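Local coordinates for Non-structural protein 2 (Human rotavirus C, PDB 2GU0) that probably binds single-stranded RNA and hydrolyses nucleoside triphosphates as a homooctamer, helping to build viral factories and to replicate and package the rotavirus genome, at residues Asp161-Tyr171 with Glu183-Ile194; Ala214-Trp223 with Tyr254-His263. All coordinates share one frame; numbering follows the deposited sequence.

Contact 1. Residues Asp161-Tyr171 with Glu183-Ile194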
loop_
_atom_site.group_PDB
_atom_site.type_symbol
_atom_site.label_atom_id
_atom_site.label_comp_id
_atom_site.label_asym_id
_atom_site.label_seq_id
_atom_site.Cartn_x
_atom_site.Cartn_y
_atom_site.Cartn_z
ATOM N N ASP A 161 -12.210 -4.662 42.473
ATOM C CA ASP A 161 -12.092 -5.500 43.648
ATOM C C ASP A 161 -13.460 -6.191 43.675
ATOM O O ASP A 161 -14.233 -6.056 42.731
ATOM C CB ASP A 161 -11.836 -4.681 44.908
ATOM C CG ASP A 161 -12.928 -3.686 45.191
ATOM O OD1 ASP A 161 -14.117 -4.076 45.134
ATOM O OD2 ASP A 161 -12.586 -2.515 45.479
ATOM N N SER A 162 -13.788 -6.909 44.737
ATOM C CA SER A 162 -15.056 -7.630 44.748
ATOM C C SER A 162 -16.344 -6.817 44.744
ATOM O O SER A 162 -17.400 -7.345 44.398
ATOM C CB SER A 162 -15.089 -8.605 45.917
ATOM O OG SER A 162 -14.919 -7.907 47.126
ATOM N N TYR A 163 -16.276 -5.544 45.106
ATOM C CA TYR A 163 -17.482 -4.741 45.145
ATOM C C TYR A 163 -17.558 -3.666 44.095
ATOM O O TYR A 163 -18.620 -3.446 43.527
ATOM C CB TYR A 163 -17.662 -4.097 46.520
ATOM C CG TYR A 163 -17.991 -5.083 47.611
ATOM C CD1 TYR A 163 -17.022 -5.468 48.552
ATOM C CD2 TYR A 163 -19.257 -5.678 47.681
ATOM C CE1 TYR A 163 -17.302 -6.424 49.531
ATOM C CE2 TYR A 163 -19.544 -6.635 48.655
ATOM C CZ TYR A 163 -18.557 -7.004 49.573
ATOM O OH TYR A 163 -18.823 -7.971 50.513
ATOM N N PHE A 164 -16.442 -2.994 43.832
ATOM C CA PHE A 164 -16.458 -1.918 42.852
ATOM C C PHE A 164 -15.671 -2.200 41.587
ATOM O O PHE A 164 -14.916 -3.171 41.509
ATOM C CB PHE A 164 -15.904 -0.635 43.461
ATOM C CG PHE A 164 -16.431 -0.327 44.823
ATOM C CD1 PHE A 164 -15.849 -0.903 45.948
ATOM C CD2 PHE A 164 -17.478 0.571 44.986
ATOM C CE1 PHE A 164 -16.298 -0.588 47.219
ATOM C CE2 PHE A 164 -17.935 0.895 46.237
ATOM C CZ PHE A 164 -17.341 0.313 47.371
ATOM N N THR A 165 -15.845 -1.319 40.607
ATOM C CA THR A 165 -15.140 -1.408 39.344
ATOM C C THR A 165 -14.906 0.001 38.829
ATOM O O THR A 165 -15.825 0.810 38.801
ATOM C CB THR A 165 -15.954 -2.185 38.301
ATOM O OG1 THR A 165 -16.081 -3.549 38.713
ATOM C CG2 THR A 165 -15.260 -2.148 36.954
ATOM N N ILE A 166 -13.678 0.312 38.436
ATOM C CA ILE A 166 -13.394 1.638 37.896
ATOM C C ILE A 166 -13.149 1.509 36.394
ATOM O O ILE A 166 -12.316 0.727 35.965
ATOM C CB ILE A 166 -12.150 2.275 38.555
ATOM C CG1 ILE A 166 -12.354 2.409 40.056
ATOM C CG2 ILE A 166 -11.918 3.662 37.987
ATOM C CD1 ILE A 166 -11.199 3.093 40.745
ATOM N N THR A 167 -13.885 2.266 35.595
ATOM C CA THR A 167 -13.728 2.217 34.145
ATOM C C THR A 167 -13.357 3.580 33.596
ATOM O O THR A 167 -13.831 4.596 34.089
ATOM C CB THR A 167 -15.016 1.764 33.477
ATOM O OG1 THR A 167 -16.111 2.487 34.045
ATOM C CG2 THR A 167 -15.224 0.263 33.676
ATOM N N LYS A 168 -12.512 3.610 32.574
ATOM C CA LYS A 168 -12.092 4.882 32.002
ATOM C C LYS A 168 -13.048 5.466 30.960
ATOM O O LYS A 168 -13.403 4.808 29.990
ATOM C CB LYS A 168 -10.690 4.748 31.400
ATOM C CG LYS A 168 -10.323 5.872 30.458
ATOM C CD LYS A 168 -8.886 5.766 30.008
ATOM C CE LYS A 168 -7.947 6.349 31.037
ATOM N NZ LYS A 168 -8.237 7.799 31.245
ATOM N N LEU A 169 -13.459 6.709 31.186
ATOM C CA LEU A 169 -14.352 7.423 30.281
ATOM C C LEU A 169 -13.476 8.347 29.451
ATOM O O LEU A 169 -13.038 9.414 29.908
ATOM C CB LEU A 169 -15.396 8.221 31.071
ATOM C CG LEU A 169 -16.385 7.299 31.791
ATOM C CD1 LEU A 169 -17.359 8.073 32.657
ATOM C CD2 LEU A 169 -17.124 6.504 30.746
ATOM N N ASP A 170 -13.208 7.904 28.229
ATOM C CA ASP A 170 -12.361 8.636 27.314
ATOM C C ASP A 170 -13.190 9.038 26.119
ATOM O O ASP A 170 -13.497 8.216 25.263
ATOM C CB ASP A 170 -11.206 7.752 26.857
ATOM C CG ASP A 170 -10.110 8.535 26.180
ATOM O OD1 ASP A 170 -9.212 7.894 25.591
ATOM O OD2 ASP A 170 -10.141 9.788 26.245
ATOM N N TYR A 171 -13.545 10.311 26.065
ATOM C CA TYR A 171 -14.356 10.828 24.987
ATOM C C TYR A 171 -13.475 11.415 23.910
ATOM O O TYR A 171 -13.901 11.588 22.773
ATOM C CB TYR A 171 -15.302 11.882 25.552
ATOM C CG TYR A 171 -16.213 11.315 26.616
ATOM C CD1 TYR A 171 -16.335 11.918 27.862
ATOM C CD2 TYR A 171 -16.939 10.155 26.375
ATOM C CE1 TYR A 171 -17.169 11.367 28.844
ATOM C CE2 TYR A 171 -17.770 9.598 27.339
ATOM C CZ TYR A 171 -17.884 10.203 28.567
ATOM O OH TYR A 171 -18.725 9.646 29.500
ATOM N N GLU A 183 -12.088 11.736 32.828
ATOM C CA GLU A 183 -12.924 11.142 33.859
ATOM C C GLU A 183 -12.863 9.624 33.913
ATOM O O GLU A 183 -12.397 8.980 32.984
ATOM C CB GLU A 183 -14.383 11.536 33.634
ATOM C CG GLU A 183 -14.619 13.002 33.371
ATOM C CD GLU A 183 -16.073 13.294 33.067
ATOM O OE1 GLU A 183 -16.556 12.813 32.030
ATOM O OE2 GLU A 183 -16.741 13.994 33.855
ATOM N N TYR A 184 -13.344 9.071 35.022
ATOM C CA TYR A 184 -13.441 7.631 35.224
ATOM C C TYR A 184 -14.786 7.422 35.898
ATOM O O TYR A 184 -15.377 8.372 36.417
ATOM C CB TYR A 184 -12.343 7.103 36.148
ATOM C CG TYR A 184 -10.950 7.320 35.636
ATOM C CD1 TYR A 184 -10.357 8.576 35.719
ATOM C CD2 TYR A 184 -10.214 6.277 35.080
ATOM C CE1 TYR A 184 -9.062 8.791 35.268
ATOM C CE2 TYR A 184 -8.920 6.480 34.628
ATOM C CZ TYR A 184 -8.353 7.743 34.727
ATOM O OH TYR A 184 -7.076 7.987 34.301
ATOM N N LYS A 185 -15.279 6.190 35.895
ATOM C CA LYS A 185 -16.559 5.917 36.534
ATOM C C LYS A 185 -16.495 4.727 37.491
ATOM O O LYS A 185 -15.955 3.670 37.160
ATOM C CB LYS A 185 -17.641 5.674 35.481
ATOM C CG LYS A 185 -19.041 5.573 36.074
ATOM C CD LYS A 185 -20.124 5.297 35.034
ATOM C CE LYS A 185 -20.384 6.493 34.144
ATOM N NZ LYS A 185 -21.531 6.242 33.236
ATOM N N ILE A 186 -17.050 4.919 38.685
ATOM C CA ILE A 186 -17.103 3.887 39.715
ATOM C C ILE A 186 -18.519 3.331 39.740
ATOM O O ILE A 186 -19.472 4.081 39.873
ATOM C CB ILE A 186 -16.841 4.488 41.092
ATOM C CG1 ILE A 186 -15.540 5.282 41.083
ATOM C CG2 ILE A 186 -16.794 3.399 42.129
ATOM C CD1 ILE A 186 -15.321 6.036 42.371
ATOM N N THR A 187 -18.675 2.025 39.614
ATOM C CA THR A 187 -20.014 1.444 39.650
ATOM C C THR A 187 -19.955 0.224 40.535
ATOM O O THR A 187 -18.954 -0.470 40.527
ATOM C CB THR A 187 -20.496 1.006 38.240
ATOM O OG1 THR A 187 -19.641 -0.024 37.736
ATOM C CG2 THR A 187 -20.466 2.167 37.282
ATOM N N ILE A 188 -21.004 -0.036 41.311
ATOM C CA ILE A 188 -21.020 -1.224 42.172
ATOM C C ILE A 188 -21.360 -2.444 41.319
ATOM O O ILE A 188 -22.108 -2.341 40.342
ATOM C CB ILE A 188 -22.059 -1.105 43.313
ATOM C CG1 ILE A 188 -23.426 -0.718 42.740
ATOM C CG2 ILE A 188 -21.579 -0.110 44.350
ATOM C CD1 ILE A 188 -24.468 -0.380 43.790
ATOM N N ASN A 189 -20.820 -3.599 41.677
ATOM C CA ASN A 189 -21.085 -4.792 40.892
ATOM C C ASN A 189 -22.424 -5.428 41.234
ATOM O O ASN A 189 -22.957 -6.216 40.457
ATOM C CB ASN A 189 -19.957 -5.810 41.082
ATOM C CG ASN A 189 -18.578 -5.197 40.876
ATOM O OD1 ASN A 189 -18.375 -4.411 39.961
ATOM N ND2 ASN A 189 -17.626 -5.563 41.729
ATOM N N THR A 190 -22.962 -5.062 42.393
ATOM C CA THR A 190 -24.226 -5.596 42.895
ATOM C C THR A 190 -24.872 -4.604 43.852
ATOM O O THR A 190 -24.176 -3.907 44.591
ATOM C CB THR A 190 -23.986 -6.889 43.668
ATOM O OG1 THR A 190 -23.687 -7.943 42.754
ATOM C CG2 THR A 190 -25.193 -7.251 44.492
ATOM N N LYS A 191 -26.200 -4.552 43.853
ATOM C CA LYS A 191 -26.920 -3.639 44.733
ATOM C C LYS A 191 -26.869 -4.098 46.186
ATOM O O LYS A 191 -27.684 -3.660 47.001
ATOM C CB LYS A 191 -28.387 -3.515 44.304
ATOM C CG LYS A 191 -28.637 -2.748 43.005
ATOM C CD LYS A 191 -30.134 -2.731 42.671
ATOM C CE LYS A 191 -30.447 -1.870 41.456
ATOM N NZ LYS A 191 -31.913 -1.757 41.209
ATOM N N THR A 192 -25.916 -4.969 46.510
ATOM C CA THR A 192 -25.775 -5.487 47.871
ATOM C C THR A 192 -25.090 -4.492 48.812
ATOM O O THR A 192 -24.306 -3.645 48.377
ATOM C CB THR A 192 -24.977 -6.819 47.883
ATOM O OG1 THR A 192 -25.026 -7.400 49.192
ATOM C CG2 THR A 192 -23.521 -6.582 47.518
ATOM N N ASP A 193 -25.394 -4.599 50.103
ATOM C CA ASP A 193 -24.807 -3.715 51.110
ATOM C C ASP A 193 -23.302 -3.895 51.107
ATOM O O ASP A 193 -22.805 -5.017 51.193
ATOM C CB ASP A 193 -25.345 -4.049 52.505
ATOM C CG ASP A 193 -26.847 -4.254 52.518
ATOM O OD1 ASP A 193 -27.573 -3.347 52.044
ATOM O OD2 ASP A 193 -27.296 -5.322 53.001
ATOM N N ILE A 194 -22.579 -2.790 51.016
ATOM C CA ILE A 194 -21.129 -2.843 50.992
ATOM C C ILE A 194 -20.508 -2.584 52.359
ATOM O O ILE A 194 -20.610 -1.487 52.892
ATOM C CB ILE A 194 -20.570 -1.826 49.974
ATOM C CG1 ILE A 194 -20.912 -2.279 48.556
ATOM C CG2 ILE A 194 -19.076 -1.692 50.125
ATOM C CD1 ILE A 194 -20.463 -1.318 47.487
#
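Strands 164-170 and 183-188 run antiparallel, their axes 4.5 Å apart at closest and their directions at 148°, with Phe164, Ile166 and Lys168 facing Ile188, Ile186 and Tyr184 in the non-hydrogen-bonded pairs. They form a beta hairpin in the antiparallel sheet of the HIT-like C-terminal domain. Backbone bonds in both directions join Thr167 to Lys185; at Thr165-Thr187 the bond from Thr187 N to Thr165 O is sound and the return bond from Thr165 N is weak. Leu169 N to Glu183 O extends the pairing.

On the face carrying Phe164, Ile166 and Ile186, which packs against helix 196-209, the Phe164 ring is met by two branches of Ile194, with CD1 3.5 Å from Phe164 CZ and CG2 a little farther off. Tyr163 and Ile194 lie alongside each other, pointing opposite ways, with Tyr163 CD2 3.9 Å from Ile194 CG1, while the methyl CG2 of Thr192 approaches the edge of the tyrosine ring. At the other end of this face Lys168 bends at chi3 and chi4 (-82° and -61°), a double turn that brings NZ back to Tyr184 OH in a weak 3.3 Å hydrogen bond.

The reverse face is more polar. Leu169 CD1 rests on the aliphatic part of Lys185, 3.7 Å from both CB and CE, whereas the ammonium group of this predicted ATP-binding residue is engaged by Glu153 and Glu147. Glu183, whose OE1 lies at the edge of the Tyr171 ring, forms a salt bridge with Arg224, also predicted to bind ATP.

Where the strands part, Asn189 N bonds to Tyr163 O and Asn189 ND2 reaches weakly to Ser162 O. Asn189 OD1, which also bonds to Thr149 OG1, accepts a hydrogen bond from Thr165 OG1, 2.8 Å away, on a lone pair.

Contact 2. Residues Ala214-Trp223 with Tyr254-His263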
loop_
_atom_site.group_PDB
_atom_site.type_symbol
_atom_site.label_atom_id
_atom_site.label_comp_id
_atom_site.label_asym_id
_atom_site.label_seq_id
_atom_site.Cartn_x
_atom_site.Cartn_y
_atom_site.Cartn_z
ATOM N N ALA A 214 -11.870 13.605 42.460
ATOM C CA ALA A 214 -12.837 13.573 43.546
ATOM C C ALA A 214 -14.016 12.758 43.034
ATOM O O ALA A 214 -14.550 13.032 41.965
ATOM C CB ALA A 214 -13.286 14.982 43.901
ATOM N N ALA A 215 -14.400 11.742 43.790
ATOM C CA ALA A 215 -15.507 10.893 43.405
ATOM C C ALA A 215 -16.796 11.560 43.837
ATOM O O ALA A 215 -17.027 11.761 45.034
ATOM C CB ALA A 215 -15.369 9.547 44.065
ATOM N N ILE A 216 -17.632 11.910 42.860
ATOM C CA ILE A 216 -18.906 12.564 43.139
ATOM C C ILE A 216 -20.095 11.710 42.705
ATOM O O ILE A 216 -19.928 10.638 42.120
ATOM C CB ILE A 216 -19.006 13.924 42.416
ATOM C CG1 ILE A 216 -18.959 13.716 40.908
ATOM C CG2 ILE A 216 -17.872 14.835 42.846
ATOM C CD1 ILE A 216 -19.026 15.004 40.111
ATOM N N SER A 217 -21.296 12.184 43.012
ATOM C CA SER A 217 -22.513 11.493 42.617
ATOM C C SER A 217 -23.566 12.499 42.217
ATOM O O SER A 217 -23.779 13.490 42.913
ATOM C CB SER A 217 -23.071 10.645 43.747
ATOM O OG SER A 217 -24.359 10.164 43.393
ATOM N N HIS A 218 -24.218 12.241 41.087
ATOM C CA HIS A 218 -25.266 13.115 40.594
ATOM C C HIS A 218 -26.599 12.652 41.185
ATOM O O HIS A 218 -27.661 12.988 40.674
ATOM C CB HIS A 218 -25.336 13.065 39.067
ATOM C CG HIS A 218 -24.067 13.477 38.381
ATOM N ND1 HIS A 218 -23.446 14.685 38.621
ATOM C CD2 HIS A 218 -23.326 12.856 37.429
ATOM C CE1 HIS A 218 -22.380 14.792 37.845
ATOM N NE2 HIS A 218 -22.284 13.696 37.113
ATOM N N GLY A 219 -26.539 11.873 42.260
ATOM C CA GLY A 219 -27.759 11.400 42.887
ATOM C C GLY A 219 -28.018 9.906 42.794
ATOM O O GLY A 219 -28.609 9.325 43.704
ATOM N N LYS A 220 -27.588 9.277 41.705
ATOM C CA LYS A 220 -27.795 7.843 41.523
ATOM C C LYS A 220 -26.782 7.022 42.320
ATOM O O LYS A 220 -26.040 7.568 43.132
ATOM C CB LYS A 220 -27.676 7.500 40.049
ATOM C CG LYS A 220 -28.450 8.431 39.136
ATOM C CD LYS A 220 -29.938 8.341 39.386
ATOM C CE LYS A 220 -30.707 8.975 38.240
ATOM N NZ LYS A 220 -30.537 8.216 36.969
ATOM N N ARG A 221 -26.752 5.711 42.100
ATOM C CA ARG A 221 -25.799 4.865 42.814
ATOM C C ARG A 221 -24.604 4.458 41.953
ATOM O O ARG A 221 -24.323 3.272 41.776
ATOM C CB ARG A 221 -26.480 3.613 43.364
ATOM C CG ARG A 221 -27.466 3.883 44.487
ATOM C CD ARG A 221 -28.126 2.589 44.941
ATOM N NE ARG A 221 -27.173 1.711 45.612
ATOM C CZ ARG A 221 -27.391 0.426 45.873
ATOM N NH1 ARG A 221 -28.534 -0.148 45.518
ATOM N NH2 ARG A 221 -26.461 -0.283 46.502
ATOM N N HIS A 222 -23.929 5.455 41.396
ATOM C CA HIS A 222 -22.731 5.255 40.595
ATOM C C HIS A 222 -21.974 6.570 40.732
ATOM O O HIS A 222 -22.569 7.605 41.026
ATOM C CB HIS A 222 -23.063 4.895 39.130
ATOM C CG HIS A 222 -23.463 6.054 38.270
ATOM N ND1 HIS A 222 -24.751 6.227 37.811
ATOM C CD2 HIS A 222 -22.734 7.064 37.736
ATOM C CE1 HIS A 222 -24.797 7.291 37.027
ATOM N NE2 HIS A 222 -23.586 7.817 36.963
ATOM N N TRP A 223 -20.664 6.540 40.539
ATOM C CA TRP A 223 -19.869 7.744 40.746
ATOM C C TRP A 223 -18.888 8.122 39.652
ATOM O O TRP A 223 -18.386 7.278 38.913
ATOM C CB TRP A 223 -19.131 7.602 42.079
ATOM C CG TRP A 223 -20.057 7.239 43.184
ATOM C CD1 TRP A 223 -20.716 8.093 44.007
ATOM C CD2 TRP A 223 -20.529 5.930 43.506
ATOM N NE1 TRP A 223 -21.577 7.404 44.819
ATOM C CE2 TRP A 223 -21.484 6.071 44.532
ATOM C CE3 TRP A 223 -20.245 4.648 43.018
ATOM C CZ2 TRP A 223 -22.163 4.980 45.086
ATOM C CZ3 TRP A 223 -20.921 3.557 43.567
ATOM C CH2 TRP A 223 -21.873 3.732 44.593
ATOM N N TYR A 254 -31.873 12.621 45.800
ATOM C CA TYR A 254 -30.417 12.530 45.789
ATOM C C TYR A 254 -29.893 11.453 46.737
ATOM O O TYR A 254 -29.805 11.673 47.945
ATOM C CB TYR A 254 -29.798 13.870 46.187
ATOM C CG TYR A 254 -28.289 13.859 46.143
ATOM C CD1 TYR A 254 -27.606 14.124 44.958
ATOM C CD2 TYR A 254 -27.542 13.544 47.277
ATOM C CE1 TYR A 254 -26.216 14.075 44.900
ATOM C CE2 TYR A 254 -26.153 13.489 47.229
ATOM C CZ TYR A 254 -25.496 13.756 46.038
ATOM O OH TYR A 254 -24.122 13.698 45.981
ATOM N N ASP A 255 -29.537 10.294 46.188
ATOM C CA ASP A 255 -29.012 9.199 46.997
ATOM C C ASP A 255 -27.508 9.008 46.793
ATOM O O ASP A 255 -27.069 8.209 45.964
ATOM C CB ASP A 255 -29.750 7.896 46.683
ATOM C CG ASP A 255 -29.275 6.738 47.546
ATOM O OD1 ASP A 255 -28.192 6.179 47.261
ATOM O OD2 ASP A 255 -29.979 6.396 48.520
ATOM N N ASP A 256 -26.729 9.758 47.565
ATOM C CA ASP A 256 -25.269 9.713 47.525
ATOM C C ASP A 256 -24.774 8.285 47.735
ATOM O O ASP A 256 -23.613 7.970 47.464
ATOM C CB ASP A 256 -24.718 10.621 48.636
ATOM C CG ASP A 256 -23.206 10.617 48.716
ATOM O OD1 ASP A 256 -22.560 11.142 47.787
ATOM O OD2 ASP A 256 -22.663 10.095 49.712
ATOM N N GLY A 257 -25.668 7.423 48.209
ATOM C CA GLY A 257 -25.295 6.053 48.495
ATOM C C GLY A 257 -24.565 6.119 49.824
ATOM O O GLY A 257 -24.296 5.102 50.470
ATOM N N ASP A 258 -24.262 7.354 50.228
ATOM C CA ASP A 258 -23.551 7.651 51.463
ATOM C C ASP A 258 -22.343 6.728 51.583
ATOM O O ASP A 258 -22.136 6.055 52.595
ATOM C CB ASP A 258 -24.488 7.488 52.658
ATOM C CG ASP A 258 -24.031 8.286 53.859
ATOM O OD1 ASP A 258 -23.659 9.466 53.674
ATOM O OD2 ASP A 258 -24.052 7.741 54.985
ATOM N N MET A 259 -21.548 6.707 50.518
ATOM C CA MET A 259 -20.360 5.874 50.455
ATOM C C MET A 259 -19.141 6.597 51.001
ATOM O O MET A 259 -18.874 7.745 50.660
ATOM C CB MET A 259 -20.103 5.448 49.012
ATOM C CG MET A 259 -21.132 4.484 48.456
ATOM S SD MET A 259 -21.151 2.908 49.329
ATOM C CE MET A 259 -19.846 2.079 48.579
ATOM N N ALA A 260 -18.396 5.894 51.840
ATOM C CA ALA A 260 -17.209 6.439 52.476
ATOM C C ALA A 260 -16.211 7.149 51.572
ATOM O O ALA A 260 -15.485 8.026 52.028
ATOM C CB ALA A 260 -16.500 5.331 53.227
ATOM N N PHE A 261 -16.171 6.778 50.297
ATOM C CA PHE A 261 -15.206 7.357 49.373
ATOM C C PHE A 261 -15.643 8.621 48.663
ATOM O O PHE A 261 -14.838 9.243 47.969
ATOM C CB PHE A 261 -14.784 6.302 48.345
ATOM C CG PHE A 261 -15.898 5.847 47.451
ATOM C CD1 PHE A 261 -16.205 6.549 46.290
ATOM C CD2 PHE A 261 -16.667 4.732 47.789
ATOM C CE1 PHE A 261 -17.256 6.158 45.483
ATOM C CE2 PHE A 261 -17.729 4.325 46.984
ATOM C CZ PHE A 261 -18.025 5.040 45.829
ATOM N N VAL A 262 -16.902 9.015 48.824
ATOM C CA VAL A 262 -17.375 10.221 48.159
ATOM C C VAL A 262 -16.684 11.443 48.736
ATOM O O VAL A 262 -16.560 11.582 49.947
ATOM C CB VAL A 262 -18.890 10.384 48.299
ATOM C CG1 VAL A 262 -19.326 11.725 47.729
ATOM C CG2 VAL A 262 -19.589 9.253 47.568
ATOM N N HIS A 263 -16.227 12.322 47.853
ATOM C CA HIS A 263 -15.528 13.537 48.251
ATOM C C HIS A 263 -16.305 14.355 49.286
ATOM O O HIS A 263 -17.351 14.936 48.978
ATOM C CB HIS A 263 -15.256 14.385 47.017
ATOM C CG HIS A 263 -14.536 15.654 47.314
ATOM N ND1 HIS A 263 -15.076 16.642 48.104
ATOM C CD2 HIS A 263 -13.311 16.091 46.944
ATOM C CE1 HIS A 263 -14.214 17.635 48.209
ATOM N NE2 HIS A 263 -13.135 17.326 47.514
#
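Trp223 carries its indole onto the loop 254-263, where the edge of Phe261 meets its face in a T-shaped stack, the planes at 81°. From CB, 4.1 Å from Phe261 CE1, the side chain leads through CG, also beside CE1, to CD2, which lies 3.5 Å from Phe261 CZ. CD1 and NE1 both touch Val262 CG2. NE1 also gives a weak hydrogen bond to Asp256 O, 3.4 Å away at the indole edge. Farther out, CZ2 packs 3.6 Å from Met259 CG, with CH2 also near that methylene; CE3 and CZ3 return to Phe261 CZ.

Phe261 also turns an edge to Ala215 CB. Beside it, His263 N bonds nearly straight to Ala215 O (169°), and the His263 side chain caps Trp266 N at the start of helix 264-275. At the turn holding the predicted ATP-binding residues His218, Gly219 and Lys220, Tyr254 OH donates to Ser217 O and Asp255 N to Gly219 O, although Tyr254 to Asp256 are poorly ordered. Ser217 OG accepts Gly219 N in an ST turn. Trp223, next to the predicted catalytic His222, is thus held mainly by apolar contacts, while the loop's three hydrogen-bond donors all meet backbone carbonyls.

From the N terminus, the chain first closes contact 1, a local hairpin whose two segments are separated by only 11 residues. After helix 196-209 it reaches segment 214-223, then continues through strand 222-227 and helix 231-243 before segment 254-263 returns to close contact 2, a longer loop. The contacts therefore follow in series, neither nested nor crossed. The centres of contact 1 and contact 2 are about 11 Å apart. Both reach the same sheet, contact 2 through segment 214-223 alone: strand 182-188 lies between strands 164-170 and 222-227, and Ile186 N probably hydrogen-bonds to Trp223 O, at 2.7 Å. Packing of Phe164 against Met259 and of Ile188 against Arg221 adds side-chain links.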